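Local structure of putative surface-anchored fimbrial subunit (Corynebacterium diphtheriae, 3HR6) at residues A156-P159 with G164-V167; L330-A335 with D383-K388; I346-K351 with A362-I367. The protein probably forms the shaft of a cell-wall-anchored pilus as its major subunit, built of tandem Ig-like modules, and binds a calcium ion. All coordinates share one frame; numbering follows the deposited sequence. Where two conformers were deposited one is given.

Contact 1: A156-P159 with G164-V167; sequences ATQP and GENV. With CA (calcium ion), chain B.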
loop_
_atom_site.group_PDB
_atom_site.type_symbol
_atom_site.label_atom_id
_atom_site.label_comp_id
_atom_site.label_asym_id
_atom_site.label_seq_id
_atom_site.Cartn_x
_atom_site.Cartn_y
_atom_site.Cartn_z
ATOM N N ALA A 156 6.034 -7.494 22.698
ATOM C CA ALA A 156 7.467 -7.493 22.992
ATOM C C ALA A 156 7.960 -8.759 23.681
ATOM O O ALA A 156 9.129 -8.857 23.961
ATOM C CB ALA A 156 7.818 -6.253 23.881
ATOM N N THR A 157 7.088 -9.717 23.967
ATOM C CA THR A 157 7.515 -10.944 24.630
ATOM C C THR A 157 8.621 -11.631 23.849
ATOM O O THR A 157 9.565 -12.129 24.421
ATOM C CB THR A 157 6.363 -11.870 24.810
ATOM O OG1 THR A 157 5.344 -11.162 25.556
ATOM C CG2 THR A 157 6.803 -13.079 25.627
ATOM N N GLN A 158 8.486 -11.649 22.542
ATOM C CA GLN A 158 9.584 -12.092 21.674
ATOM C C GLN A 158 9.874 -11.014 20.633
ATOM O O GLN A 158 8.964 -10.514 19.990
ATOM C CB GLN A 158 9.234 -13.405 20.988
ATOM C CG GLN A 158 10.345 -13.896 20.024
ATOM C CD GLN A 158 10.102 -15.333 19.572
ATOM O OE1 GLN A 158 10.305 -16.277 20.358
ATOM N NE2 GLN A 158 9.717 -15.513 18.308
ATOM N N PRO A 159 11.141 -10.688 20.422
ATOM C CA PRO A 159 11.397 -9.645 19.426
ATOM C C PRO A 159 10.842 -9.970 18.055
ATOM O O PRO A 159 10.926 -11.096 17.587
ATOM C CB PRO A 159 12.919 -9.608 19.367
ATOM C CG PRO A 159 13.306 -10.025 20.733
ATOM C CD PRO A 159 12.332 -11.028 21.200
ATOM N N GLY A 164 4.170 -17.210 13.605
ATOM C CA GLY A 164 3.519 -17.671 14.802
ATOM C C GLY A 164 3.145 -16.525 15.720
ATOM O O GLY A 164 2.413 -16.724 16.695
ATOM N N GLU A 165 3.634 -15.342 15.394
ATOM C CA GLU A 165 3.258 -14.123 16.096
ATOM C C GLU A 165 2.503 -13.168 15.149
ATOM O O GLU A 165 2.359 -13.406 13.961
ATOM C CB GLU A 165 4.534 -13.416 16.572
ATOM C CG GLU A 165 5.360 -14.221 17.589
ATOM C CD GLU A 165 5.957 -13.330 18.676
ATOM O OE1 GLU A 165 6.633 -12.347 18.363
ATOM O OE2 GLU A 165 5.760 -13.640 19.858
ATOM N N ASN A 166 2.025 -12.074 15.724
ATOM C CA ASN A 166 1.373 -11.049 14.954
ATOM C C ASN A 166 2.285 -9.879 14.610
ATOM O O ASN A 166 3.151 -9.484 15.374
ATOM C CB ASN A 166 0.179 -10.511 15.711
ATOM C CG ASN A 166 -0.824 -11.578 16.048
ATOM O OD1 ASN A 166 -1.273 -12.335 15.191
ATOM N ND2 ASN A 166 -1.164 -11.677 17.330
ATOM N N VAL A 167 2.048 -9.352 13.415
ATOM C CA VAL A 167 2.617 -8.097 12.964
ATOM C C VAL A 167 1.560 -7.037 13.144
ATOM O O VAL A 167 0.360 -7.324 13.121
ATOM C CB VAL A 167 3.102 -8.181 11.495
ATOM C CG1 VAL A 167 1.933 -8.544 10.468
ATOM C CG2 VAL A 167 3.878 -6.884 11.061
HETATM CA CA CA B . 6.861 -9.892 19.033
HETATM O O HOH W 1 8.809 -13.004 16.900
HETATM O O HOH W 2 6.124 -11.403 21.031
HETATM O O HOH W 3 4.400 -10.164 18.132
#

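Contact 2: L330-A335 with D383-K388; sequences LHRCEA and DAWAGK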
loop_
_atom_site.group_PDB
_atom_site.type_symbol
_atom_site.label_atom_id
_atom_site.label_comp_id
_atom_site.label_asym_id
_atom_site.label_seq_id
_atom_site.Cartn_x
_atom_site.Cartn_y
_atom_site.Cartn_z
ATOM N N LEU A 330 16.682 -22.440 20.003
ATOM C CA LEU A 330 17.274 -21.237 19.415
ATOM C C LEU A 330 17.258 -20.095 20.440
ATOM O O LEU A 330 16.278 -19.879 21.128
ATOM C CB LEU A 330 16.542 -20.861 18.134
ATOM C CG LEU A 330 17.105 -19.670 17.324
ATOM C CD1 LEU A 330 18.472 -20.002 16.745
ATOM C CD2 LEU A 330 16.092 -19.275 16.217
ATOM N N HIS A 331 18.375 -19.388 20.519
ATOM C CA HIS A 331 18.633 -18.381 21.523
ATOM C C HIS A 331 19.365 -17.227 20.886
ATOM O O HIS A 331 19.739 -17.283 19.723
ATOM C CB HIS A 331 19.516 -18.954 22.623
ATOM C CG HIS A 331 18.781 -19.790 23.624
ATOM N ND1 HIS A 331 18.019 -19.233 24.631
ATOM C CD2 HIS A 331 18.721 -21.130 23.802
ATOM C CE1 HIS A 331 17.534 -20.196 25.396
ATOM N NE2 HIS A 331 17.936 -21.361 24.911
ATOM N N ARG A 332 19.562 -16.177 21.665
ATOM C CA ARG A 332 20.417 -15.065 21.351
ATOM C C ARG A 332 21.631 -15.109 22.291
ATOM O O ARG A 332 21.502 -15.495 23.463
ATOM C CB ARG A 332 19.698 -13.733 21.539
ATOM C CG ARG A 332 18.497 -13.539 20.613
ATOM C CD ARG A 332 18.947 -13.318 19.200
ATOM N NE ARG A 332 19.695 -12.087 19.020
ATOM C CZ ARG A 332 20.184 -11.614 17.874
ATOM N NH1 ARG A 332 19.999 -12.295 16.737
ATOM N NH2 ARG A 332 20.865 -10.458 17.880
ATOM N N CYS A 333 22.793 -14.763 21.737
ATOM C CA CYS A 333 24.063 -14.796 22.441
ATOM C C CYS A 333 24.740 -13.416 22.366
ATOM O O CYS A 333 24.492 -12.643 21.423
ATOM C CB CYS A 333 24.952 -15.903 21.826
ATOM S SG CYS A 333 24.622 -17.590 22.404
ATOM N N GLU A 334 25.574 -13.107 23.361
ATOM C CA GLU A 334 26.436 -11.948 23.364
ATOM C C GLU A 334 27.682 -12.261 22.533
ATOM O O GLU A 334 27.888 -13.411 22.109
ATOM C CB GLU A 334 26.829 -11.565 24.795
ATOM C CG GLU A 334 25.666 -11.179 25.671
ATOM C CD GLU A 334 24.950 -9.908 25.239
ATOM O OE1 GLU A 334 25.455 -9.151 24.372
ATOM O OE2 GLU A 334 23.851 -9.657 25.793
ATOM N N ALA A 335 28.483 -11.223 22.298
ATOM C CA ALA A 335 29.737 -11.305 21.524
ATOM C C ALA A 335 30.720 -12.378 21.977
ATOM O O ALA A 335 31.447 -12.911 21.155
ATOM C CB ALA A 335 30.431 -9.953 21.528
ATOM N N ASP A 383 16.947 -3.840 12.801
ATOM C CA ASP A 383 17.117 -5.218 13.305
ATOM C C ASP A 383 16.184 -5.454 14.467
ATOM O O ASP A 383 16.243 -4.737 15.490
ATOM C CB ASP A 383 18.606 -5.357 13.689
ATOM C CG ASP A 383 18.975 -6.703 14.278
ATOM O OD1 ASP A 383 18.131 -7.565 14.481
ATOM O OD2 ASP A 383 20.204 -6.894 14.511
ATOM N N ALA A 384 15.258 -6.386 14.283
ATOM C CA ALA A 384 14.219 -6.670 15.266
ATOM C C ALA A 384 14.839 -7.181 16.578
ATOM O O ALA A 384 14.232 -7.082 17.645
ATOM C CB ALA A 384 13.215 -7.662 14.707
ATOM N N TRP A 385 16.053 -7.695 16.485
ATOM C CA TRP A 385 16.765 -8.295 17.627
ATOM C C TRP A 385 17.831 -7.374 18.219
ATOM O O TRP A 385 18.626 -7.786 19.073
ATOM C CB TRP A 385 17.405 -9.622 17.167
ATOM C CG TRP A 385 16.414 -10.557 16.688
ATOM C CD1 TRP A 385 15.902 -10.676 15.400
ATOM C CD2 TRP A 385 15.705 -11.501 17.483
ATOM N NE1 TRP A 385 14.943 -11.635 15.371
ATOM C CE2 TRP A 385 14.819 -12.186 16.626
ATOM C CE3 TRP A 385 15.773 -11.885 18.840
ATOM C CZ2 TRP A 385 13.998 -13.188 17.069
ATOM C CZ3 TRP A 385 14.956 -12.880 19.270
ATOM C CH2 TRP A 385 14.067 -13.526 18.404
ATOM N N ALA A 386 17.869 -6.135 17.746
ATOM C CA ALA A 386 18.795 -5.143 18.272
ATOM C C ALA A 386 18.658 -5.117 19.771
ATOM O O ALA A 386 17.551 -5.184 20.298
ATOM C CB ALA A 386 18.484 -3.753 17.688
ATOM N N GLY A 387 19.756 -5.023 20.456
ATOM C CA GLY A 387 19.680 -5.027 21.919
ATOM C C GLY A 387 19.451 -6.363 22.628
ATOM O O GLY A 387 19.423 -6.400 23.849
ATOM N N LYS A 388 19.310 -7.467 21.888
ATOM C CA LYS A 388 19.330 -8.786 22.516
ATOM C C LYS A 388 20.529 -9.528 21.961
ATOM O O LYS A 388 20.432 -10.283 21.013
ATOM C CB LYS A 388 18.062 -9.584 22.219
ATOM C CG LYS A 388 16.767 -8.978 22.784
ATOM C CD LYS A 388 16.797 -8.861 24.285
ATOM C CE LYS A 388 15.432 -8.380 24.810
ATOM N NZ LYS A 388 15.358 -8.382 26.282
HETATM O O HOH W 4 21.586 -8.757 15.833
HETATM O O HOH W 5 21.973 -8.011 25.172
#

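Contact 3: I346-K351 with A362-I367; sequences ISLDGK and AVLSGI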
loop_
_atom_site.group_PDB
_atom_site.type_symbol
_atom_site.label_atom_id
_atom_site.label_comp_id
_atom_site.label_asym_id
_atom_site.label_seq_id
_atom_site.Cartn_x
_atom_site.Cartn_y
_atom_site.Cartn_z
ATOM N N ILE A 346 13.592 -19.269 21.550
ATOM C CA ILE A 346 12.856 -18.583 20.505
ATOM C C ILE A 346 11.809 -19.510 19.970
ATOM O O ILE A 346 12.087 -20.680 19.672
ATOM C CB ILE A 346 13.834 -18.047 19.423
ATOM C CG1 ILE A 346 14.667 -16.946 20.060
ATOM C CG2 ILE A 346 13.078 -17.594 18.163
ATOM C CD1 ILE A 346 15.892 -16.515 19.257
ATOM N N SER A 347 10.585 -18.991 19.847
ATOM C CA SER A 347 9.461 -19.761 19.326
ATOM C C SER A 347 9.251 -19.468 17.843
ATOM O O SER A 347 9.266 -18.313 17.419
ATOM C CB SER A 347 8.195 -19.424 20.142
ATOM O OG SER A 347 7.101 -20.155 19.699
ATOM N N LEU A 348 9.073 -20.517 17.052
ATOM C CA LEU A 348 8.790 -20.380 15.615
ATOM C C LEU A 348 7.604 -21.270 15.288
ATOM O O LEU A 348 7.655 -22.489 15.456
ATOM C CB LEU A 348 9.962 -20.817 14.700
ATOM C CG LEU A 348 11.273 -20.129 14.992
ATOM C CD1 LEU A 348 12.494 -20.745 14.253
ATOM C CD2 LEU A 348 11.164 -18.593 14.655
ATOM N N ASP A 349 6.555 -20.641 14.780
ATOM C CA ASP A 349 5.287 -21.293 14.514
ATOM C C ASP A 349 4.822 -22.166 15.691
ATOM O O ASP A 349 4.408 -23.297 15.494
ATOM C CB ASP A 349 5.416 -22.108 13.216
ATOM C CG ASP A 349 4.109 -22.258 12.495
ATOM O OD1 ASP A 349 3.108 -21.682 12.907
ATOM O OD2 ASP A 349 4.070 -22.995 11.501
ATOM N N GLY A 350 4.898 -21.605 16.914
ATOM C CA GLY A 350 4.483 -22.291 18.129
ATOM C C GLY A 350 5.374 -23.433 18.591
ATOM O O GLY A 350 4.971 -24.212 19.482
ATOM N N LYS A 351 6.579 -23.566 18.013
ATOM C CA LYS A 351 7.494 -24.588 18.495
ATOM C C LYS A 351 8.652 -23.886 19.133
ATOM O O LYS A 351 9.113 -22.906 18.594
ATOM C CB LYS A 351 8.001 -25.459 17.331
ATOM C CG LYS A 351 6.923 -26.143 16.545
ATOM C CD LYS A 351 6.157 -27.136 17.393
ATOM C CE LYS A 351 5.317 -28.051 16.532
ATOM N NZ LYS A 351 4.901 -29.224 17.306
ATOM N N ALA A 362 17.150 -30.514 10.783
ATOM C CA ALA A 362 16.152 -29.757 11.507
ATOM C C ALA A 362 16.121 -28.360 10.894
ATOM O O ALA A 362 17.160 -27.735 10.770
ATOM C CB ALA A 362 16.495 -29.670 12.980
ATOM N N VAL A 363 14.935 -27.928 10.504
ATOM C CA VAL A 363 14.742 -26.640 9.850
ATOM C C VAL A 363 14.024 -25.671 10.797
ATOM O O VAL A 363 12.946 -25.980 11.299
ATOM C CB VAL A 363 14.007 -26.789 8.500
ATOM C CG1 VAL A 363 14.011 -25.423 7.779
ATOM C CG2 VAL A 363 14.706 -27.833 7.592
ATOM N N LEU A 364 14.643 -24.520 11.062
ATOM C CA LEU A 364 14.093 -23.454 11.908
ATOM C C LEU A 364 13.726 -22.327 10.928
ATOM O O LEU A 364 14.591 -21.562 10.502
ATOM C CB LEU A 364 15.121 -23.019 12.927
ATOM C CG LEU A 364 15.352 -23.982 14.087
ATOM C CD1 LEU A 364 15.961 -25.272 13.632
ATOM C CD2 LEU A 364 16.272 -23.293 15.056
ATOM N N SER A 365 12.471 -22.290 10.532
ATOM C CA SER A 365 11.992 -21.381 9.484
ATOM C C SER A 365 11.208 -20.228 10.068
ATOM O O SER A 365 10.685 -20.310 11.181
ATOM C CB SER A 365 11.062 -22.099 8.486
ATOM O OG SER A 365 11.605 -23.307 7.984
ATOM N N GLY A 366 11.091 -19.163 9.288
ATOM C CA GLY A 366 10.249 -18.053 9.661
ATOM C C GLY A 366 10.703 -17.121 10.746
ATOM O O GLY A 366 9.889 -16.487 11.474
ATOM N N ILE A 367 12.016 -16.972 10.832
ATOM C CA ILE A 367 12.659 -16.090 11.736
ATOM C C ILE A 367 12.597 -14.681 11.142
ATOM O O ILE A 367 13.245 -14.408 10.124
ATOM C CB ILE A 367 14.136 -16.468 11.991
ATOM C CG1 ILE A 367 14.268 -17.914 12.527
ATOM C CG2 ILE A 367 14.712 -15.506 12.965
ATOM C CD1 ILE A 367 15.669 -18.534 12.376
#

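Contact 1: A156-P159 with G164-V167
Gln-158 and Glu-165 meet round a calcium ion. Metal bonds come first. The carbonyl oxygen Gln-158 O lies 2.4 Å from the calcium ion. From across the contact, Glu-165 OE1 reaches the ion at 2.6 Å. The carboxylate binds with this one oxygen, since Glu-165 OE2 stays 4.0 Å from the calcium ion. The two oxygen ligands Gln-158 O and Glu-165 OE1 are 3.4 Å apart, and it is the shared cation that draws them together. No direct hydrogen bond crosses the contact.

Water bridges take that place. Water 2 binds the calcium ion, accepts from the backbone N of Gln-158 and donates to Glu-165 OE2 at 2.6 Å. The second carboxylate oxygen is therefore held as well. Water 1 accepts from Gln-158 NE2 and lies 2.7 Å from Glu-165 OE1. Water 3, also on the metal, donates to Asn-166 O.

Packing is slight. Gln-158 CB sits beside the carboxylate, 3.7 Å from Glu-165 OE2. With CG anti to the backbone N (chi1 178°) and an extended chain, the Gln-158 amide runs clear of the ion. Its OE1 accepts from the backbone N of Ser-347.

Both oxygens of Asp-153 and the carbonyl oxygens of Asp-155 and Gly-160 complete eight oxygen ligands. This is a calcium site built from one short piece of chain, the loop between strands 148-152 and 166-174.

Contact 2: L330-A335 with D383-K388
Arg-332 reaches from its strand to the turn at Trp-385 and Lys-388, and this is the tight part of the contact. Its guanidinium grips the carbonyl oxygen of Lys-388 side-on with two nitrogens. The bond from Arg-332 NE to Lys-388 O is short, 2.8 Å, and fairly straight (164°), and it meets the oxygen nearly head-on. The bond from Arg-332 NH2 to Lys-388 O is longer, 3.2 Å, and comes from above the carbonyl plane. The oxygen lies in the guanidinium plane for both.

One guanidinium face is covered by Trp-385 CB, which stands over its centre, 3.5 Å from Arg-332 CZ. The guanidinium and indole planes are 25° apart. Bends at chi2 and chi3 fold the arginine chain so that Arg-332 CD also touches Trp-385 CE3, at 3.5 Å. Trp-385 NE1 has its partner in His-368 O.

The looser side is bridged by water. Water 4 accepts from Arg-332 NH2 and donates to Asp-383 OD2 at 2.7 Å, joining opposite charges that do not touch. Asp-383 OD1 accepts from the backbone N of Trp-385, an Asx turn within the type I turn. Water 5 joins Glu-334 OE2 to Gly-387 O, the latter bond being long. The Lys-388 chain leads away from the strand and is exposed.

Phe-392 adds a cation-pi contact to Arg-332 and an edge-to-face contact to Trp-385. Cys-333, next in the strand, points away from the loop to its disulfide with Cys-393. The arginine thus ties strand 327-333 to the loop between strands 378-383 and 391-398.

Contact 3: I346-K351 with A362-I367
Leu-348 enters the contact as a single apolar side chain set against strand residues 364-367. The apolar contacts come from its two methyls. Leu-348 CD1 touches Leu-364 CB at 3.7 Å, and these two side chains cross at about a right angle. The same methyl meets Ile-367 CG1 at 3.8 Å, and Leu-348 CD2 lies equally near that atom. Ile-367 CG1 thus faces the fork of the leucine. The leucine CG lies anti to the carbonyl carbon (chi1 -55°), which carries both methyls to the strand.

A second kind of contact is between carbon and backbone carbonyl. Leu-348 CB and CD1 are each 3.6 Å from Ser-365 O, and CG and CD2 are little farther, so the leucine packs round this one carbonyl oxygen. Leu-348 CD2 is 4.0 Å from Gly-366 O.

Hydrogen bonds do not cross between the segments. They act within the turn and to outside partners. The type I' turn is closed by the pair Leu-348 N to Lys-351 O and Lys-351 N to Leu-348 O. Asp-349 and Gly-366 each share a backbone bond with Val-163, which links the turn and the strand indirectly.

Leu-330 and Leu-394 also pack on Leu-364, while Leu-330 and Phe-392 pack on Ile-367. The contact is therefore buried, non-directional packing of one leucine on apolar side chains and backbone carbonyls. Leu-348 holds the loop to strand 361-375 by shape and burial, with no hydrogen bond between the two segments.

How the contacts relate
The calcium loop of contact 1 comes first along the chain. Contact 2 follows and closes a long loop, with contact 3 nested inside it. The centres are 12 to 16 Å apart, and all three touch. Pro-159 packs on Trp-385, joining contacts 1 and 2. The Gln-158 side chain also lies against Ile-346 of contact 3. Leu-330 O and Ile-346 N bring contacts 2 and 3 together. Contact 1 lies between strands 148-152 and 166-174, neighbours in a five-stranded sheet. Strand 327-333 is in a four-stranded sheet, and 361-375 in a mixed sheet that includes 187-192 and 268-276. The calcium loop thus probably sits near the meeting of two Ig-like modules, consistent with a firm junction.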